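PDB 2ZUX: rhamnogalacturonan endolyase YesW from Bacillus subtilis, which cleaves the rhamnogalacturonan backbone of plant cell-wall pectin by endo-acting beta-elimination and needs calcium or manganese for activity. Local coordinates for residues 283-296 with 308-322. Residues are numbered along the deposited sequence; the frame is centred on the assembly and turned at random.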
# COMPACT_ATOMS: atom_id res chain seq x y z
N ILE A 283 -9.79 10.13 -0.81
CA ILE A 283 -10.21 10.13 -2.21
C ILE A 283 -10.99 8.84 -2.49
O ILE A 283 -10.51 7.76 -2.19
CB ILE A 283 -8.99 10.16 -3.17
CG1 ILE A 283 -8.00 11.27 -2.75
CG2 ILE A 283 -9.45 10.27 -4.63
CD1 ILE A 283 -8.57 12.68 -2.82
N MET A 284 -12.19 8.98 -3.05
CA MET A 284 -12.96 7.83 -3.55
C MET A 284 -13.17 8.04 -5.04
O MET A 284 -13.59 9.13 -5.46
CB MET A 284 -14.33 7.74 -2.86
CG MET A 284 -14.28 7.35 -1.40
SD MET A 284 -13.90 5.57 -1.18
CE MET A 284 -12.80 5.74 0.21
N THR A 285 -12.88 7.01 -5.83
CA THR A 285 -13.06 7.10 -7.28
C THR A 285 -13.98 6.00 -7.80
O THR A 285 -14.18 4.95 -7.15
CB THR A 285 -11.72 7.05 -8.05
OG1 THR A 285 -11.27 5.70 -8.15
CG2 THR A 285 -10.66 7.85 -7.34
N ARG A 286 -14.54 6.24 -8.98
CA ARG A 286 -15.45 5.28 -9.59
C ARG A 286 -15.30 5.39 -11.08
O ARG A 286 -15.33 6.50 -11.63
CB ARG A 286 -16.90 5.58 -9.17
CG ARG A 286 -17.92 4.51 -9.58
CD ARG A 286 -19.27 4.79 -8.97
NE ARG A 286 -20.07 3.56 -8.93
CZ ARG A 286 -21.04 3.33 -8.05
NH1 ARG A 286 -21.39 4.26 -7.16
NH2 ARG A 286 -21.67 2.16 -8.08
N GLY A 287 -15.14 4.25 -11.73
CA GLY A 287 -14.96 4.19 -13.17
C GLY A 287 -13.52 4.38 -13.61
O GLY A 287 -12.73 5.07 -12.95
N TYR A 288 -13.19 3.78 -14.74
CA TYR A 288 -11.98 4.15 -15.46
C TYR A 288 -11.96 3.78 -16.93
O TYR A 288 -11.30 4.45 -17.71
CB TYR A 288 -10.68 3.70 -14.78
CG TYR A 288 -10.66 2.36 -14.10
CD1 TYR A 288 -10.57 1.17 -14.82
CD2 TYR A 288 -10.63 2.29 -12.70
CE1 TYR A 288 -10.52 -0.06 -14.17
CE2 TYR A 288 -10.57 1.07 -12.04
CZ TYR A 288 -10.51 -0.10 -12.79
OH TYR A 288 -10.45 -1.30 -12.13
N TYR A 289 -12.71 2.75 -17.34
CA TYR A 289 -12.71 2.38 -18.75
C TYR A 289 -13.37 3.43 -19.64
O TYR A 289 -12.96 3.60 -20.80
CB TYR A 289 -13.43 1.06 -18.95
CG TYR A 289 -12.73 -0.12 -18.32
CD1 TYR A 289 -11.58 -0.65 -18.89
CD2 TYR A 289 -13.22 -0.70 -17.14
CE1 TYR A 289 -10.93 -1.73 -18.33
CE2 TYR A 289 -12.58 -1.79 -16.58
CZ TYR A 289 -11.44 -2.30 -17.17
OH TYR A 289 -10.82 -3.39 -16.59
N ALA A 290 -14.41 4.08 -19.13
CA ALA A 290 -15.08 5.15 -19.85
C ALA A 290 -15.33 6.25 -18.82
O ALA A 290 -14.37 6.81 -18.28
CB ALA A 290 -16.35 4.64 -20.50
N LYS A 291 -16.59 6.56 -18.51
CA LYS A 291 -16.88 7.58 -17.51
C LYS A 291 -16.07 7.36 -16.23
O LYS A 291 -15.98 6.23 -15.73
CB LYS A 291 -18.37 7.62 -17.17
CG LYS A 291 -18.73 8.68 -16.14
CD LYS A 291 -20.22 8.74 -15.84
CE LYS A 291 -20.52 9.74 -14.75
NZ LYS A 291 -21.98 9.93 -14.56
N THR A 292 -15.48 8.44 -15.73
CA THR A 292 -14.58 8.41 -14.59
C THR A 292 -14.92 9.55 -13.66
O THR A 292 -15.10 10.69 -14.10
CB THR A 292 -13.12 8.56 -15.07
OG1 THR A 292 -12.79 7.47 -15.93
CG2 THR A 292 -12.15 8.59 -13.91
N MET A 293 -15.04 9.25 -12.36
CA MET A 293 -15.28 10.28 -11.36
C MET A 293 -14.35 10.10 -10.17
O MET A 293 -14.02 8.97 -9.79
CB MET A 293 -16.73 10.28 -10.88
CG MET A 293 -17.76 10.58 -11.96
SD MET A 293 -19.44 10.63 -11.33
CE MET A 293 -19.39 12.10 -10.32
N LEU A 294 -13.93 11.22 -9.59
CA LEU A 294 -13.14 11.24 -8.36
C LEU A 294 -13.76 12.25 -7.42
O LEU A 294 -14.10 13.35 -7.84
CB LEU A 294 -11.68 11.62 -8.62
CG LEU A 294 -10.82 10.70 -9.49
CD1 LEU A 294 -10.98 11.01 -10.97
CD2 LEU A 294 -9.36 10.83 -9.10
N VAL A 295 -13.90 11.88 -6.15
CA VAL A 295 -14.42 12.79 -5.14
C VAL A 295 -13.47 12.80 -3.95
O VAL A 295 -12.95 11.75 -3.56
CB VAL A 295 -15.84 12.39 -4.68
CG1 VAL A 295 -16.35 13.33 -3.60
CG2 VAL A 295 -16.82 12.40 -5.86
N ALA A 296 -13.22 13.99 -3.41
CA ALA A 296 -12.38 14.18 -2.25
C ALA A 296 -13.21 14.58 -1.04
O ALA A 296 -14.18 15.34 -1.16
CB ALA A 296 -11.34 15.24 -2.53
N TRP A 308 -14.36 18.32 -3.36
CA TRP A 308 -14.49 18.52 -4.80
C TRP A 308 -14.87 17.24 -5.52
O TRP A 308 -14.79 16.16 -4.94
CB TRP A 308 -13.22 19.12 -5.42
CG TRP A 308 -11.87 18.46 -5.14
CD1 TRP A 308 -10.86 18.99 -4.41
CD2 TRP A 308 -11.36 17.22 -5.68
NE1 TRP A 308 -9.76 18.17 -4.43
CE2 TRP A 308 -10.04 17.07 -5.20
CE3 TRP A 308 -11.88 16.22 -6.52
CZ2 TRP A 308 -9.24 15.97 -5.50
CZ3 TRP A 308 -11.08 15.11 -6.82
CH2 TRP A 308 -9.77 15.00 -6.31
N THR A 309 -15.28 17.40 -6.77
CA THR A 309 -15.62 16.31 -7.67
C THR A 309 -14.96 16.57 -9.03
O THR A 309 -15.00 17.69 -9.52
CB THR A 309 -17.14 16.25 -7.89
OG1 THR A 309 -17.79 16.01 -6.63
CG2 THR A 309 -17.54 15.13 -8.85
N LEU A 310 -14.33 15.55 -9.60
CA LEU A 310 -13.97 15.55 -11.02
C LEU A 310 -14.86 14.53 -11.71
O LEU A 310 -14.92 13.37 -11.30
CB LEU A 310 -12.50 15.21 -11.24
CG LEU A 310 -12.07 15.23 -12.72
CD1 LEU A 310 -12.29 16.60 -13.36
CD2 LEU A 310 -10.63 14.83 -12.85
N ASP A 311 -15.55 14.96 -12.77
CA ASP A 311 -16.49 14.11 -13.47
C ASP A 311 -16.21 14.22 -14.97
O ASP A 311 -16.39 15.29 -15.56
CB ASP A 311 -17.91 14.57 -13.13
CG ASP A 311 -19.00 13.73 -13.79
OD1 ASP A 311 -18.73 12.92 -14.69
OD2 ASP A 311 -20.17 13.91 -13.38
N SER A 312 -15.74 13.14 -15.58
CA SER A 312 -15.37 13.17 -17.00
C SER A 312 -16.56 13.45 -17.92
O SER A 312 -16.37 13.86 -19.07
CB SER A 312 -14.69 11.87 -17.41
OG SER A 312 -15.60 10.78 -17.39
N SER A 313 -17.78 13.24 -17.42
CA SER A 313 -18.99 13.41 -18.23
C SER A 313 -19.43 14.87 -18.32
O SER A 313 -20.32 15.20 -19.10
CB SER A 313 -20.13 12.53 -17.70
OG SER A 313 -20.69 13.05 -16.51
N LYS A 314 -18.81 15.73 -17.52
CA LYS A 314 -19.02 17.18 -17.59
C LYS A 314 -18.27 17.77 -18.78
O LYS A 314 -17.13 17.38 -19.06
CB LYS A 314 -18.52 17.85 -16.31
CG LYS A 314 -19.58 18.19 -15.28
CD LYS A 314 -20.36 16.99 -14.78
CE LYS A 314 -21.77 16.98 -15.34
NZ LYS A 314 -22.68 16.16 -14.49
N SER A 315 -18.92 18.71 -19.46
CA SER A 315 -18.30 19.40 -20.60
C SER A 315 -16.94 19.99 -20.23
O SER A 315 -16.80 20.70 -19.24
CB SER A 315 -19.23 20.48 -21.14
OG SER A 315 -20.34 19.90 -21.80
N GLY A 316 -15.94 19.66 -21.04
CA GLY A 316 -14.57 20.11 -20.81
C GLY A 316 -13.68 19.03 -20.20
O GLY A 316 -12.46 19.15 -20.23
N ASN A 317 -14.30 17.98 -19.66
CA ASN A 317 -13.55 16.93 -18.96
C ASN A 317 -13.45 15.60 -19.72
O ASN A 317 -13.00 14.60 -19.16
CB ASN A 317 -14.16 16.67 -17.57
CG ASN A 317 -13.87 17.79 -16.58
OD1 ASN A 317 -12.87 18.51 -16.70
ND2 ASN A 317 -14.73 17.93 -15.58
N GLU A 318 -13.85 15.61 -20.99
CA GLU A 318 -13.91 14.40 -21.82
C GLU A 318 -12.59 13.63 -21.89
O GLU A 318 -12.59 12.40 -22.01
CB GLU A 318 -14.38 14.74 -23.24
CG GLU A 318 -15.81 15.30 -23.35
CD GLU A 318 -15.92 16.80 -23.05
OE1 GLU A 318 -14.87 17.46 -22.85
OE2 GLU A 318 -17.06 17.32 -23.03
N ALA A 319 -11.46 14.34 -21.83
CA ALA A 319 -10.14 13.72 -21.93
C ALA A 319 -9.81 12.85 -20.72
O ALA A 319 -8.88 12.04 -20.77
CB ALA A 319 -9.07 14.77 -22.10
N PHE A 320 -10.57 13.02 -19.64
CA PHE A 320 -10.30 12.32 -18.38
C PHE A 320 -11.13 11.04 -18.22
O PHE A 320 -11.19 10.46 -17.14
CB PHE A 320 -10.45 13.30 -17.20
CG PHE A 320 -9.60 14.52 -17.36
CD1 PHE A 320 -8.21 14.42 -17.26
CD2 PHE A 320 -10.17 15.75 -17.67
CE1 PHE A 320 -7.41 15.54 -17.44
CE2 PHE A 320 -9.37 16.88 -17.85
CZ PHE A 320 -7.99 16.77 -17.75
N ALA A 321 -11.73 10.61 -19.32
CA ALA A 321 -12.40 9.31 -19.39
C ALA A 321 -11.45 8.30 -20.02
O ALA A 321 -10.63 8.66 -20.85
CB ALA A 321 -13.66 9.43 -20.24
N GLY A 322 -11.57 7.03 -19.62
CA GLY A 322 -10.86 5.95 -20.30
C GLY A 322 -9.37 5.82 -20.01
O GLY A 322 -8.67 5.09 -20.71
O HOH W 1 -22.29 12.29 -13.09
O HOH W 2 -10.11 7.65 -16.67
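Trp-308 lays its indole under the methyl of Ala-296, a CH-pi contact with CB 3.7 Å from the centroid of the six-membered ring, while Leu-294 CB meets the ring edge in plane. The ring lies there because CG stands between the backbone N and carbonyl carbon (chi1 52°); Trp-308 NE1 donates a hydrogen bond to His-350 O. Leu-294 and Leu-310 exchange backbone bonds as an antiparallel hydrogen-bonded pair. The hairpin illustrates how two faces divide the work: this one is apolar, the other carries a carboxylate and its water. There Met-293 runs beside Asp-311, its bent end bringing CE to 3.6 Å from OD2. A water joins Lys-291 NZ to Asp-311 OD2. Ser-313 N donates to Asp-311 OD1 at 2.9 Å, making an Asx turn; Ser-313 OG also donates to OD1, from the same face of the carboxylate plane. With an alanine at Asp-311, Ser-313 and the water would probably lose their acceptor and Lys-314 its salt bridge. Past the strands, Ser-312 OG accepts from Thr-292 N at 2.9 Å. The hairpin of strands 293-300 and 303-311 forms the outer half of a four-stranded propeller blade, Leu-294 and Leu-310 packing on strand 346-348 of the next sheet.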